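3-oxosteroid 1-dehydrogenase (PDB 7P18) probably catalyses the FAD-dependent 1,2-dehydrogenation of 3-oxosteroids to 3-oxo-Delta(1)-steroids, passing the electrons to an acceptor. Local coordinates at residues Ala52-Asn57 with Ala535-Gly540; Pro116-His121 with Ala360-Glu365; Trp321-Ile326 with Gly336-Arg341; Gln354-Glu359 with Ala368-Asn373. All blocks are in the same frame, centred on the assembly; numbering follows the deposited sequence.

Contact 1: residues Ala52-Asn57 with Ala535-Gly540; sequences AVWIPN and AYPGAG. With FAD (flavin-adenine dinucleotide), chain C.
With its CG anti to the backbone N (chi1 -175°), W54 swings its indole over P537, and a chi2 of 78° lays the ring flat against the proline. P537 CB sits 3.6 Å from the centroid of the six-membered ring, almost on its normal: a CH-pi contact. P537 CG reaches W54 CE3, while P56 CG covers the opposite indole face; W54 NE1 is bound by D117. W54 N donates to G540 O (3.1 Å). Losing the indole to an alanine is likely to leave P537 without its aromatic bed and D117 without the N-H. Strand 53-54, paired with strand 131-138 in an antiparallel sheet of the FAD-binding domain, meets the loop that leads into helix 543-559 at the flavin's pyrimidine end. A52 N donates to FAD O4 and A52 O accepts from FAD N3, both at 3.1 Å, so one residue reads two adjacent polar atoms of the isoalloxazine. The same A52 O lies 3.1 Å from G540 CA, a CA-H...O contact. G540 packs so close to V53 C and W54 N that there is no room for a CB. G540 N and Y536 OH both hydrogen-bond the 3-keto oxygen of the bound steroid.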
# COMPACT_ATOMS: atom_id res chain seq x y z
N ALA A 52 3.21 -6.14 3.37
CA ALA A 52 2.22 -7.14 3.80
C ALA A 52 1.54 -7.75 2.58
O ALA A 52 1.29 -7.02 1.60
CB ALA A 52 1.23 -6.51 4.72
N VAL A 53 1.21 -9.04 2.66
CA VAL A 53 0.42 -9.78 1.62
C VAL A 53 -0.72 -10.50 2.33
O VAL A 53 -0.53 -11.05 3.43
CB VAL A 53 1.29 -10.73 0.78
CG1 VAL A 53 2.27 -9.96 -0.08
CG2 VAL A 53 2.02 -11.75 1.65
N TRP A 54 -1.92 -10.45 1.73
CA TRP A 54 -3.14 -11.01 2.34
C TRP A 54 -3.37 -12.40 1.74
O TRP A 54 -3.77 -12.50 0.58
CB TRP A 54 -4.32 -10.08 2.12
CG TRP A 54 -5.56 -10.54 2.82
CD1 TRP A 54 -5.84 -10.42 4.15
CD2 TRP A 54 -6.71 -11.15 2.22
NE1 TRP A 54 -7.09 -10.87 4.40
CE2 TRP A 54 -7.64 -11.36 3.25
CE3 TRP A 54 -7.04 -11.55 0.93
CZ2 TRP A 54 -8.88 -11.97 3.03
CZ3 TRP A 54 -8.27 -12.13 0.70
CH2 TRP A 54 -9.18 -12.35 1.75
N ILE A 55 -3.04 -13.43 2.51
CA ILE A 55 -2.94 -14.83 2.02
C ILE A 55 -3.90 -15.67 2.85
O ILE A 55 -3.55 -16.26 3.87
CB ILE A 55 -1.49 -15.37 2.09
CG1 ILE A 55 -0.45 -14.39 1.56
CG2 ILE A 55 -1.42 -16.72 1.37
CD1 ILE A 55 -0.49 -14.17 0.05
N PRO A 56 -5.15 -15.82 2.39
CA PRO A 56 -6.09 -16.66 3.12
C PRO A 56 -5.52 -18.10 3.10
O PRO A 56 -4.96 -18.51 2.12
CB PRO A 56 -7.40 -16.52 2.36
CG PRO A 56 -7.22 -15.23 1.56
CD PRO A 56 -5.75 -15.19 1.20
N ASN A 57 -5.76 -18.80 4.21
CA ASN A 57 -5.53 -20.26 4.33
C ASN A 57 -4.04 -20.55 4.12
O ASN A 57 -3.69 -21.65 3.58
CB ASN A 57 -6.40 -21.04 3.37
CG ASN A 57 -6.56 -22.50 3.76
OD1 ASN A 57 -6.44 -22.90 4.95
ND2 ASN A 57 -6.88 -23.29 2.74
N ALA A 535 -12.96 -3.04 -3.24
CA ALA A 535 -12.77 -3.44 -1.83
C ALA A 535 -11.29 -3.64 -1.54
O ALA A 535 -10.44 -3.60 -2.43
CB ALA A 535 -13.58 -4.67 -1.53
N TYR A 536 -10.99 -3.77 -0.25
CA TYR A 536 -9.63 -3.99 0.27
C TYR A 536 -9.77 -4.96 1.43
O TYR A 536 -10.30 -4.58 2.47
CB TYR A 536 -9.08 -2.65 0.74
CG TYR A 536 -7.59 -2.54 0.85
CD1 TYR A 536 -6.83 -3.36 1.68
CD2 TYR A 536 -6.95 -1.50 0.20
CE1 TYR A 536 -5.44 -3.21 1.76
CE2 TYR A 536 -5.58 -1.30 0.30
CZ TYR A 536 -4.82 -2.18 1.05
OH TYR A 536 -3.47 -1.96 1.08
N PRO A 537 -9.49 -6.26 1.21
CA PRO A 537 -9.95 -7.30 2.14
C PRO A 537 -9.26 -7.33 3.51
O PRO A 537 -9.88 -7.74 4.51
CB PRO A 537 -9.66 -8.59 1.36
CG PRO A 537 -8.52 -8.23 0.45
CD PRO A 537 -8.88 -6.83 0.00
N GLY A 538 -8.01 -6.90 3.53
CA GLY A 538 -7.13 -6.92 4.69
C GLY A 538 -5.78 -6.36 4.33
O GLY A 538 -5.52 -6.14 3.11
N ALA A 539 -4.93 -6.17 5.32
CA ALA A 539 -3.55 -5.70 5.08
C ALA A 539 -2.86 -6.66 4.11
O ALA A 539 -2.89 -7.90 4.36
CB ALA A 539 -2.84 -5.54 6.39
N GLY A 540 -2.36 -6.14 3.00
CA GLY A 540 -1.80 -6.96 1.90
C GLY A 540 -2.74 -7.20 0.76
O GLY A 540 -2.39 -8.04 -0.11
PA FAD C . 5.07 -0.44 -7.92
O1A FAD C . 5.46 -1.16 -6.68
O2A FAD C . 4.97 1.05 -7.73
O5B FAD C . 6.13 -0.81 -9.03
C5B FAD C . 5.97 -0.26 -10.36
C4B FAD C . 7.34 0.02 -10.92
O4B FAD C . 7.22 0.24 -12.35
C3B FAD C . 8.05 1.26 -10.35
O3B FAD C . 9.38 0.94 -9.93
C2B FAD C . 8.02 2.26 -11.51
O2B FAD C . 9.06 3.23 -11.44
C1B FAD C . 8.04 1.32 -12.72
N9A FAD C . 7.54 1.92 -13.96
C8A FAD C . 6.56 2.85 -14.14
N7A FAD C . 6.44 3.24 -15.40
C5A FAD C . 7.37 2.47 -16.09
C6A FAD C . 7.73 2.40 -17.45
N6A FAD C . 7.22 3.18 -18.41
N1A FAD C . 8.70 1.52 -17.79
C2A FAD C . 9.24 0.77 -16.83
N3A FAD C . 9.04 0.80 -15.51
C4A FAD C . 8.06 1.67 -15.21
N1 FAD C . -0.15 -2.58 -0.17
C2 FAD C . -0.23 -3.80 0.41
O2 FAD C . -0.88 -4.72 -0.12
N3 FAD C . 0.41 -4.08 1.55
C4 FAD C . 0.95 -3.10 2.35
O4 FAD C . 1.61 -3.43 3.32
C4X FAD C . 1.03 -1.78 1.81
N5 FAD C . 1.58 -0.82 2.52
C5X FAD C . 1.71 0.42 1.93
C6 FAD C . 2.37 1.45 2.64
C7 FAD C . 2.66 2.67 2.04
C7M FAD C . 3.40 3.75 2.81
C8 FAD C . 2.32 2.86 0.69
C8M FAD C . 2.64 4.18 0.01
C9 FAD C . 1.59 1.90 0.02
C9A FAD C . 1.32 0.64 0.59
N10 FAD C . 0.60 -0.36 -0.07
C10 FAD C . 0.46 -1.62 0.50
C1' FAD C . 0.22 -0.21 -1.48
C2' FAD C . 1.29 -0.86 -2.38
O2' FAD C . 2.61 -0.39 -2.11
C3' FAD C . 1.00 -0.70 -3.88
O3' FAD C . -0.40 -0.83 -4.17
C4' FAD C . 1.82 -1.66 -4.71
O4' FAD C . 3.19 -1.48 -4.35
C5' FAD C . 1.66 -1.50 -6.20
O5' FAD C . 2.59 -2.42 -6.81
P FAD C . 2.87 -2.35 -8.37
O1P FAD C . 3.88 -3.40 -8.56
O2P FAD C . 1.65 -2.27 -9.17
O3P FAD C . 3.65 -0.91 -8.54

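Contact 2: residues Pro116-His121 with Ala360-Glu365; sequences PDYYQH and ASPYLE. With ANB (androsta-1,4-diene-3,17-dione), chain D.
Y119 OH has two partners: it donates to E365 OE2 at 2.6 Å and is also hydrogen-bonded to the backbone N of Y536. The carboxylate meets the tyrosine at the ring edge, near the ring plane, and the two planes stand 82° apart. The hydroxyl comes to the syn side of OE2, 26° out of the carboxylate plane. E365 gets there by folding back at chi2, which turns its acid toward the tyrosine. A tyrosine pair lies closer to the steroid. Y118 OH and Y363 OH are hydrogen-bonded at 2.9 Å, either able to donate, and Y363 OH lies at the edge of the Y118 ring, near its plane. The rings cross obliquely, planes 79° apart, with Y118 CE2 3.9 Å from Y363 CZ. The loop 116-121 is thereby joined to the first turn of helix 363-377, whose N-cap position is held by P362. That proline packs CB against Y118 CD2 (3.8 Å), the two side chains sliding past each other in opposite directions. Y363 belongs to the steroid pocket: its OH is 2.8 Å from ANB O1, so the Y118 hydroxyl, bonded to Y363 OH, probably helps as a second-shell group to position it. The Y363 ring also meets Y536 and F338 edge to face. Within the loop, Q120 NE2 donates almost straight to D117 O (2.8 Å), and the D117 carboxylate forms a salt bridge with R130.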
# COMPACT_ATOMS: atom_id res chain seq x y z
N PRO A 116 -6.52 -8.36 12.19
CA PRO A 116 -7.80 -8.82 11.67
C PRO A 116 -8.04 -8.41 10.22
O PRO A 116 -7.53 -7.38 9.78
CB PRO A 116 -8.84 -8.12 12.55
CG PRO A 116 -8.03 -7.60 13.71
CD PRO A 116 -6.68 -7.27 13.14
N ASP A 117 -8.80 -9.25 9.50
CA ASP A 117 -9.37 -8.86 8.18
C ASP A 117 -10.14 -7.54 8.34
O ASP A 117 -10.70 -7.25 9.42
CB ASP A 117 -10.26 -9.96 7.63
CG ASP A 117 -9.49 -11.19 7.18
OD1 ASP A 117 -8.24 -11.10 7.03
OD2 ASP A 117 -10.16 -12.21 6.98
N TYR A 118 -10.22 -6.74 7.28
CA TYR A 118 -10.79 -5.36 7.39
C TYR A 118 -12.30 -5.34 7.53
O TYR A 118 -12.83 -4.30 7.91
CB TYR A 118 -10.29 -4.53 6.21
CG TYR A 118 -8.85 -4.07 6.33
CD1 TYR A 118 -7.97 -4.55 7.30
CD2 TYR A 118 -8.35 -3.14 5.45
CE1 TYR A 118 -6.65 -4.13 7.37
CE2 TYR A 118 -7.05 -2.69 5.51
CZ TYR A 118 -6.20 -3.17 6.49
OH TYR A 118 -4.90 -2.71 6.50
N TYR A 119 -13.03 -6.37 7.10
CA TYR A 119 -14.50 -6.36 7.05
C TYR A 119 -15.03 -7.45 7.98
O TYR A 119 -15.42 -8.54 7.52
CB TYR A 119 -15.02 -6.56 5.62
CG TYR A 119 -14.50 -5.61 4.57
CD1 TYR A 119 -14.62 -4.23 4.70
CD2 TYR A 119 -13.91 -6.10 3.43
CE1 TYR A 119 -14.12 -3.37 3.71
CE2 TYR A 119 -13.42 -5.25 2.44
CZ TYR A 119 -13.58 -3.89 2.56
OH TYR A 119 -13.10 -3.10 1.55
N GLN A 120 -14.99 -7.20 9.29
CA GLN A 120 -15.35 -8.24 10.28
C GLN A 120 -16.85 -8.55 10.16
O GLN A 120 -17.26 -9.65 10.59
CB GLN A 120 -14.99 -7.77 11.69
CG GLN A 120 -13.49 -7.77 11.94
CD GLN A 120 -12.87 -9.14 11.88
OE1 GLN A 120 -13.32 -10.05 12.55
NE2 GLN A 120 -11.84 -9.30 11.03
N HIS A 121 -17.65 -7.65 9.61
CA HIS A 121 -19.11 -7.85 9.43
C HIS A 121 -19.42 -8.78 8.24
O HIS A 121 -20.58 -9.13 8.10
CB HIS A 121 -19.80 -6.53 9.26
CG HIS A 121 -19.27 -5.75 8.09
ND1 HIS A 121 -18.14 -4.92 8.20
CD2 HIS A 121 -19.65 -5.71 6.79
CE1 HIS A 121 -17.91 -4.36 7.02
NE2 HIS A 121 -18.79 -4.85 6.14
N ALA A 360 -11.64 5.20 12.58
CA ALA A 360 -10.93 3.92 12.47
C ALA A 360 -11.30 3.17 11.17
O ALA A 360 -10.82 2.06 11.01
CB ALA A 360 -11.25 3.05 13.67
N SER A 361 -12.15 3.71 10.30
CA SER A 361 -12.49 3.04 9.00
C SER A 361 -11.18 2.57 8.35
O SER A 361 -10.18 3.28 8.33
CB SER A 361 -13.26 3.94 8.09
OG SER A 361 -13.34 3.39 6.77
N PRO A 362 -11.17 1.39 7.68
CA PRO A 362 -10.10 1.10 6.73
C PRO A 362 -9.91 2.30 5.79
O PRO A 362 -10.91 2.96 5.46
CB PRO A 362 -10.61 -0.14 5.96
CG PRO A 362 -11.54 -0.81 6.98
CD PRO A 362 -12.21 0.35 7.71
N TYR A 363 -8.66 2.53 5.37
CA TYR A 363 -8.28 3.74 4.59
C TYR A 363 -9.03 3.81 3.26
O TYR A 363 -9.37 4.94 2.84
CB TYR A 363 -6.77 3.85 4.40
CG TYR A 363 -6.02 2.54 4.35
CD1 TYR A 363 -5.73 1.87 5.52
CD2 TYR A 363 -5.55 2.02 3.17
CE1 TYR A 363 -5.01 0.69 5.52
CE2 TYR A 363 -4.84 0.81 3.15
CZ TYR A 363 -4.59 0.13 4.32
OH TYR A 363 -3.92 -1.08 4.35
N LEU A 364 -9.28 2.69 2.57
CA LEU A 364 -10.02 2.75 1.28
C LEU A 364 -11.39 3.37 1.47
O LEU A 364 -11.75 4.34 0.75
CB LEU A 364 -10.14 1.34 0.68
CG LEU A 364 -10.90 1.26 -0.63
CD1 LEU A 364 -10.15 1.91 -1.77
CD2 LEU A 364 -11.20 -0.19 -1.00
N GLU A 365 -12.15 2.88 2.44
CA GLU A 365 -13.52 3.35 2.71
C GLU A 365 -13.47 4.78 3.26
O GLU A 365 -14.42 5.52 2.99
CB GLU A 365 -14.24 2.39 3.65
CG GLU A 365 -14.78 1.17 2.89
CD GLU A 365 -13.77 0.11 2.55
OE1 GLU A 365 -12.74 0.08 3.24
OE2 GLU A 365 -14.02 -0.67 1.57
C1 ANB D . -0.64 -0.43 4.75
C10 ANB D . -0.27 -1.06 6.06
C11 ANB D . 1.32 0.94 6.62
C12 ANB D . 2.59 1.43 7.33
C13 ANB D . 2.72 0.80 8.70
C14 ANB D . 2.78 -0.72 8.51
C15 ANB D . 3.25 -1.24 9.87
C16 ANB D . 4.25 -0.18 10.35
C17 ANB D . 4.01 1.03 9.47
C18 ANB D . 1.61 1.27 9.67
C19 ANB D . -1.38 -0.66 7.08
C2 ANB D . -1.35 -1.05 3.81
C3 ANB D . -1.58 -2.49 3.86
C4 ANB D . -0.79 -3.18 4.87
C5 ANB D . -0.25 -2.56 5.93
C6 ANB D . 0.33 -3.35 7.07
C7 ANB D . 1.64 -2.79 7.60
C8 ANB D . 1.52 -1.30 7.88
C9 ANB D . 1.15 -0.58 6.56
O1 ANB D . -2.34 -3.08 3.08
O2 ANB D . 4.73 2.01 9.42

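Contact 3: residues Trp321-Ile326 with Gly336-Arg341; sequences WWVPSI and GLFAER. With ANB (androsta-1,4-diene-3,17-dione), chain D.
F338, followed outward from CB, runs between the steroid and V323. Its CB lies 3.8 Å from both C19 and C11 of ANB, and CG and CD2 face ANB C11. CD1 approaches ANB C1, and CE1 reaches V323 CG2 at 3.7 Å. CE2 still lies near ANB C11, and CZ, at the tip, touches V323 CG2. The ring is therefore sandwiched: ANB C11 sits over one face, V323 CG2 over the other, the methyl making a CH-pi contact 4.1 Å from the centroid. F338 is part of the wall of the steroid pocket and also touches the flavin cofactor. V323 can offer that methyl because CG2 is anti to the backbone N, while chi1 of 67° puts CG1 between the backbone N and the carbonyl carbon. Next to it the backbones pair: L337 N donates to P324 O (3.0 Å), and S325 faces G336 in an antiparallel non-hydrogen-bonded pair. G336 leaves no room for a CB beside F338 CE2. Further along, I326 CG1 packs at 3.9 Å on L337 CD2, the side chains crossing at about a right angle. R341 bends at chi3 (-80°) so that NE and NH2 both grip L337 O side-on, in the guanidinium plane, NE at 2.8 Å. The two bonds fix the guanidinium's rotation, and P324 CG rests 3.4 Å from R341 NE. R341 NH1 goes on to S361 O. Strand 320-326 lies between strands 335-336 and 486-502 of the antiparallel sheet, and helix 363-377 covers V323, P324 and R341 through Y363 and F366.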
# COMPACT_ATOMS: atom_id res chain seq x y z
N TRP A 321 -6.66 3.41 -4.62
CA TRP A 321 -6.40 2.86 -3.28
C TRP A 321 -6.29 4.07 -2.33
O TRP A 321 -5.17 4.48 -2.01
CB TRP A 321 -5.17 1.98 -3.27
CG TRP A 321 -5.16 0.77 -4.18
CD1 TRP A 321 -4.37 0.58 -5.26
CD2 TRP A 321 -5.81 -0.49 -3.94
NE1 TRP A 321 -4.51 -0.70 -5.75
CE2 TRP A 321 -5.42 -1.36 -4.99
CE3 TRP A 321 -6.73 -0.94 -3.02
CZ2 TRP A 321 -5.86 -2.69 -5.05
CZ3 TRP A 321 -7.18 -2.24 -3.08
CH2 TRP A 321 -6.75 -3.10 -4.09
N TRP A 322 -7.42 4.64 -1.93
CA TRP A 322 -7.43 5.91 -1.14
C TRP A 322 -6.67 5.70 0.17
O TRP A 322 -6.70 4.57 0.77
CB TRP A 322 -8.84 6.44 -0.87
CG TRP A 322 -9.74 6.51 -2.05
CD1 TRP A 322 -10.88 5.80 -2.25
CD2 TRP A 322 -9.59 7.38 -3.20
NE1 TRP A 322 -11.44 6.16 -3.45
CE2 TRP A 322 -10.65 7.08 -4.07
CE3 TRP A 322 -8.64 8.33 -3.59
CZ2 TRP A 322 -10.82 7.75 -5.29
CZ3 TRP A 322 -8.78 8.94 -4.82
CH2 TRP A 322 -9.87 8.68 -5.65
N VAL A 323 -5.99 6.74 0.63
CA VAL A 323 -5.54 6.87 2.04
C VAL A 323 -5.64 8.35 2.42
O VAL A 323 -5.23 9.20 1.64
CB VAL A 323 -4.13 6.28 2.26
CG1 VAL A 323 -3.00 7.03 1.56
CG2 VAL A 323 -3.79 6.10 3.73
N PRO A 324 -6.12 8.70 3.63
CA PRO A 324 -5.98 10.07 4.12
C PRO A 324 -4.48 10.37 4.19
O PRO A 324 -3.74 9.56 4.66
CB PRO A 324 -6.64 10.08 5.52
CG PRO A 324 -6.69 8.63 5.93
CD PRO A 324 -6.80 7.85 4.62
N SER A 325 -4.05 11.54 3.68
CA SER A 325 -2.59 11.83 3.59
C SER A 325 -2.30 13.27 4.06
O SER A 325 -3.21 14.12 4.02
CB SER A 325 -2.02 11.61 2.21
OG SER A 325 -2.47 12.65 1.35
N ILE A 326 -1.05 13.48 4.45
CA ILE A 326 -0.53 14.72 5.12
C ILE A 326 0.66 15.26 4.32
O ILE A 326 1.68 14.54 4.13
CB ILE A 326 -0.08 14.41 6.56
CG1 ILE A 326 -1.19 13.80 7.42
CG2 ILE A 326 0.53 15.64 7.23
CD1 ILE A 326 -2.41 14.64 7.56
N GLY A 336 0.78 8.85 4.44
CA GLY A 336 -0.54 8.26 4.71
C GLY A 336 -0.77 8.02 6.20
O GLY A 336 0.21 7.71 6.92
N LEU A 337 -1.99 8.20 6.65
CA LEU A 337 -2.42 7.89 8.04
C LEU A 337 -3.07 6.50 8.02
O LEU A 337 -4.26 6.42 7.78
CB LEU A 337 -3.37 8.98 8.51
CG LEU A 337 -2.79 10.40 8.60
CD1 LEU A 337 -3.79 11.33 9.25
CD2 LEU A 337 -1.47 10.46 9.35
N PHE A 338 -2.28 5.44 8.19
CA PHE A 338 -2.78 4.05 8.09
C PHE A 338 -3.37 3.59 9.42
O PHE A 338 -4.48 3.02 9.38
CB PHE A 338 -1.71 3.09 7.61
CG PHE A 338 -1.19 3.42 6.23
CD1 PHE A 338 -1.85 2.96 5.10
CD2 PHE A 338 -0.07 4.22 6.06
CE1 PHE A 338 -1.38 3.24 3.84
CE2 PHE A 338 0.37 4.53 4.78
CZ PHE A 338 -0.27 4.04 3.68
N ALA A 339 -2.65 3.80 10.52
CA ALA A 339 -2.97 3.19 11.84
C ALA A 339 -3.47 4.21 12.87
O ALA A 339 -4.25 3.83 13.76
CB ALA A 339 -1.72 2.53 12.37
N GLU A 340 -2.94 5.44 12.81
CA GLU A 340 -2.95 6.38 13.97
C GLU A 340 -4.36 6.95 14.18
O GLU A 340 -4.67 7.37 15.32
CB GLU A 340 -1.96 7.53 13.77
CG GLU A 340 -0.56 7.08 13.46
CD GLU A 340 -0.22 7.10 11.98
OE1 GLU A 340 -0.98 6.47 11.18
OE2 GLU A 340 0.82 7.69 11.62
N ARG A 341 -5.21 6.95 13.16
CA ARG A 341 -6.60 7.46 13.29
C ARG A 341 -7.41 6.61 14.30
O ARG A 341 -8.41 7.12 14.84
CB ARG A 341 -7.35 7.49 11.95
CG ARG A 341 -6.72 8.41 10.91
CD ARG A 341 -7.36 8.21 9.53
NE ARG A 341 -6.80 7.03 8.88
CZ ARG A 341 -7.43 5.85 8.74
NH1 ARG A 341 -8.66 5.68 9.17
NH2 ARG A 341 -6.83 4.87 8.09
C1 ANB D . -0.64 -0.43 4.75
C10 ANB D . -0.27 -1.06 6.06
C11 ANB D . 1.32 0.94 6.62
C12 ANB D . 2.59 1.43 7.33
C13 ANB D . 2.72 0.80 8.70
C14 ANB D . 2.78 -0.72 8.51
C15 ANB D . 3.25 -1.24 9.87
C16 ANB D . 4.25 -0.18 10.35
C17 ANB D . 4.01 1.03 9.47
C18 ANB D . 1.61 1.27 9.67
C19 ANB D . -1.38 -0.66 7.08
C2 ANB D . -1.35 -1.05 3.81
C3 ANB D . -1.58 -2.49 3.86
C4 ANB D . -0.79 -3.18 4.87
C5 ANB D . -0.25 -2.56 5.93
C6 ANB D . 0.33 -3.35 7.07
C7 ANB D . 1.64 -2.79 7.60
C8 ANB D . 1.52 -1.30 7.88
C9 ANB D . 1.15 -0.58 6.56
O1 ANB D . -2.34 -3.08 3.08
O2 ANB D . 4.73 2.01 9.42

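Contact 4: residues Gln354-Glu359 with Ala368-Asn373; sequences QRFINE and AAMYEN
F356 packs against A369 and M370 in a mainly apolar contact, of which it makes the largest share. Its chi1 of 57° sets CG between the backbone N and the carbonyl carbon, aiming the ring at the helix groove between A369, M370 and N373. F356 CE1 comes 3.8 Å from M370 CA, and M370 CG adds a looser touch at 4.1 Å from F356 CE1. I357 meets A369 methyl to methyl, its CD1 3.5 Å from A369 CB. Set apart from these is the carbonyl A369 O, 3.7 Å from F356 CD1. Flat-group stacking comes next: the N373 amide lies nearly parallel to the F356 ring, planes 13° apart, with N373 CB 3.8 Å from F356 CG and N373 ND2 3.6 Å from F356 CB. With a serine in place of F356, the N373 amide would probably lose its stacking partner and a gap would open against the helix between A369 and N373. The segment 354-359 is the loop between strand 347-349 and helix 363-377, folded back along the second and third turns of the helix it leads into, near the protein surface and remote from flavin and steroid. Polar links are few. One water bridges the segments, donating to Q354 OE1 and accepting from N373 ND2, while N373 OD1 is held by S377 and N350. Within the loop R355 grips E359 side-on in a two-pronged salt bridge, NE to OE2 and NH2 to OE1, each 2.9 Å and each on a syn lone pair; D453 is a second acidic partner of R355 NH2.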
# COMPACT_ATOMS: atom_id res chain seq x y z
N GLN A 354 -18.63 18.87 11.32
CA GLN A 354 -19.40 17.64 11.61
C GLN A 354 -18.54 16.42 11.27
O GLN A 354 -17.81 16.46 10.23
CB GLN A 354 -20.69 17.55 10.79
CG GLN A 354 -21.60 18.78 10.84
CD GLN A 354 -22.49 18.76 9.61
OE1 GLN A 354 -22.06 18.48 8.48
NE2 GLN A 354 -23.76 19.05 9.81
N ARG A 355 -18.69 15.34 12.04
CA ARG A 355 -18.11 14.02 11.69
C ARG A 355 -18.91 13.39 10.56
O ARG A 355 -20.14 13.63 10.49
CB ARG A 355 -18.05 13.10 12.92
CG ARG A 355 -17.06 13.56 13.97
CD ARG A 355 -17.13 12.68 15.22
NE ARG A 355 -16.76 11.30 14.94
CZ ARG A 355 -17.48 10.22 15.23
NH1 ARG A 355 -18.65 10.32 15.84
NH2 ARG A 355 -17.02 9.02 14.90
N PHE A 356 -18.28 12.55 9.72
CA PHE A 356 -18.99 11.90 8.57
C PHE A 356 -18.53 10.46 8.37
O PHE A 356 -19.14 9.75 7.50
CB PHE A 356 -18.81 12.69 7.28
CG PHE A 356 -17.39 12.93 6.85
CD1 PHE A 356 -16.74 12.03 6.05
CD2 PHE A 356 -16.70 14.06 7.27
CE1 PHE A 356 -15.42 12.24 5.68
CE2 PHE A 356 -15.38 14.26 6.93
CZ PHE A 356 -14.73 13.35 6.12
N ILE A 357 -17.49 10.04 9.11
CA ILE A 357 -16.84 8.72 8.94
C ILE A 357 -16.33 8.22 10.29
O ILE A 357 -15.71 9.00 11.03
CB ILE A 357 -15.73 8.78 7.88
CG1 ILE A 357 -15.14 7.40 7.56
CG2 ILE A 357 -14.61 9.78 8.22
CD1 ILE A 357 -16.10 6.41 6.95
N ASN A 358 -16.48 6.91 10.51
CA ASN A 358 -15.68 6.16 11.52
C ASN A 358 -14.21 6.51 11.32
O ASN A 358 -13.64 6.13 10.28
CB ASN A 358 -15.97 4.66 11.47
CG ASN A 358 -15.12 3.85 12.43
OD1 ASN A 358 -14.37 4.39 13.23
ND2 ASN A 358 -15.26 2.53 12.36
N GLU A 359 -13.57 7.17 12.29
CA GLU A 359 -12.15 7.57 12.12
C GLU A 359 -11.25 6.33 11.99
O GLU A 359 -10.21 6.45 11.37
CB GLU A 359 -11.61 8.40 13.28
CG GLU A 359 -12.18 9.81 13.34
CD GLU A 359 -13.58 9.98 13.88
OE1 GLU A 359 -14.15 8.99 14.43
OE2 GLU A 359 -14.11 11.09 13.73
N ALA A 368 -13.18 7.05 0.25
CA ALA A 368 -14.48 7.03 -0.44
C ALA A 368 -15.49 7.90 0.31
O ALA A 368 -16.26 8.61 -0.34
CB ALA A 368 -15.00 5.63 -0.60
N ALA A 369 -15.46 7.88 1.65
CA ALA A 369 -16.41 8.63 2.48
C ALA A 369 -16.09 10.13 2.38
O ALA A 369 -17.04 10.90 2.52
CB ALA A 369 -16.35 8.17 3.92
N MET A 370 -14.83 10.51 2.21
CA MET A 370 -14.46 11.96 2.02
C MET A 370 -15.16 12.47 0.75
O MET A 370 -15.84 13.52 0.80
CB MET A 370 -12.95 12.15 1.90
CG MET A 370 -12.18 11.88 3.20
SD MET A 370 -10.45 11.95 3.01
CE MET A 370 -10.16 13.67 2.61
N TYR A 371 -15.10 11.71 -0.33
CA TYR A 371 -15.76 12.09 -1.62
C TYR A 371 -17.27 12.08 -1.42
O TYR A 371 -17.97 12.99 -1.92
CB TYR A 371 -15.28 11.22 -2.78
CG TYR A 371 -13.95 11.62 -3.34
CD1 TYR A 371 -13.80 12.77 -4.12
CD2 TYR A 371 -12.80 10.90 -3.06
CE1 TYR A 371 -12.57 13.15 -4.63
CE2 TYR A 371 -11.57 11.25 -3.58
CZ TYR A 371 -11.45 12.41 -4.34
OH TYR A 371 -10.23 12.72 -4.84
N GLU A 372 -17.80 11.10 -0.71
CA GLU A 372 -19.26 10.99 -0.52
C GLU A 372 -19.75 12.20 0.27
O GLU A 372 -20.78 12.82 -0.14
CB GLU A 372 -19.64 9.68 0.17
CG GLU A 372 -21.11 9.37 0.13
CD GLU A 372 -22.00 10.12 1.12
OE1 GLU A 372 -21.46 10.64 2.14
OE2 GLU A 372 -23.24 10.18 0.86
N ASN A 373 -19.07 12.57 1.36
CA ASN A 373 -19.51 13.76 2.15
C ASN A 373 -19.24 15.06 1.37
O ASN A 373 -20.05 15.98 1.49
CB ASN A 373 -18.87 13.82 3.52
CG ASN A 373 -19.51 14.91 4.35
OD1 ASN A 373 -18.95 15.99 4.46
ND2 ASN A 373 -20.69 14.64 4.86
O HOH W 1 -22.66 16.84 5.86

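From the N terminus the chain passes strand 53-54, which contact 1 ties to the loop before helix 543-559, closing a loop that encloses everything between. Within it, contact 2 joins loop 116-121 to the start of helix 363-377. Contact 3, nested in contact 2, is a short-range closure between strand 320-326 and the loop after strand 335-336. Contact 4 follows contact 3 in series and crosses contact 2, since segment 360-365 falls between 354-359 and 368-373; both use helix 363-377. Contacts 1, 2 and 3 all touch the steroid; they also meet each other, 1 with 2 at Y536 and Y119, 1 with 3 at Y536 and W321, 2 with 3 at S361 and R341. Contact 4 reaches contact 3 through W322 and Y371.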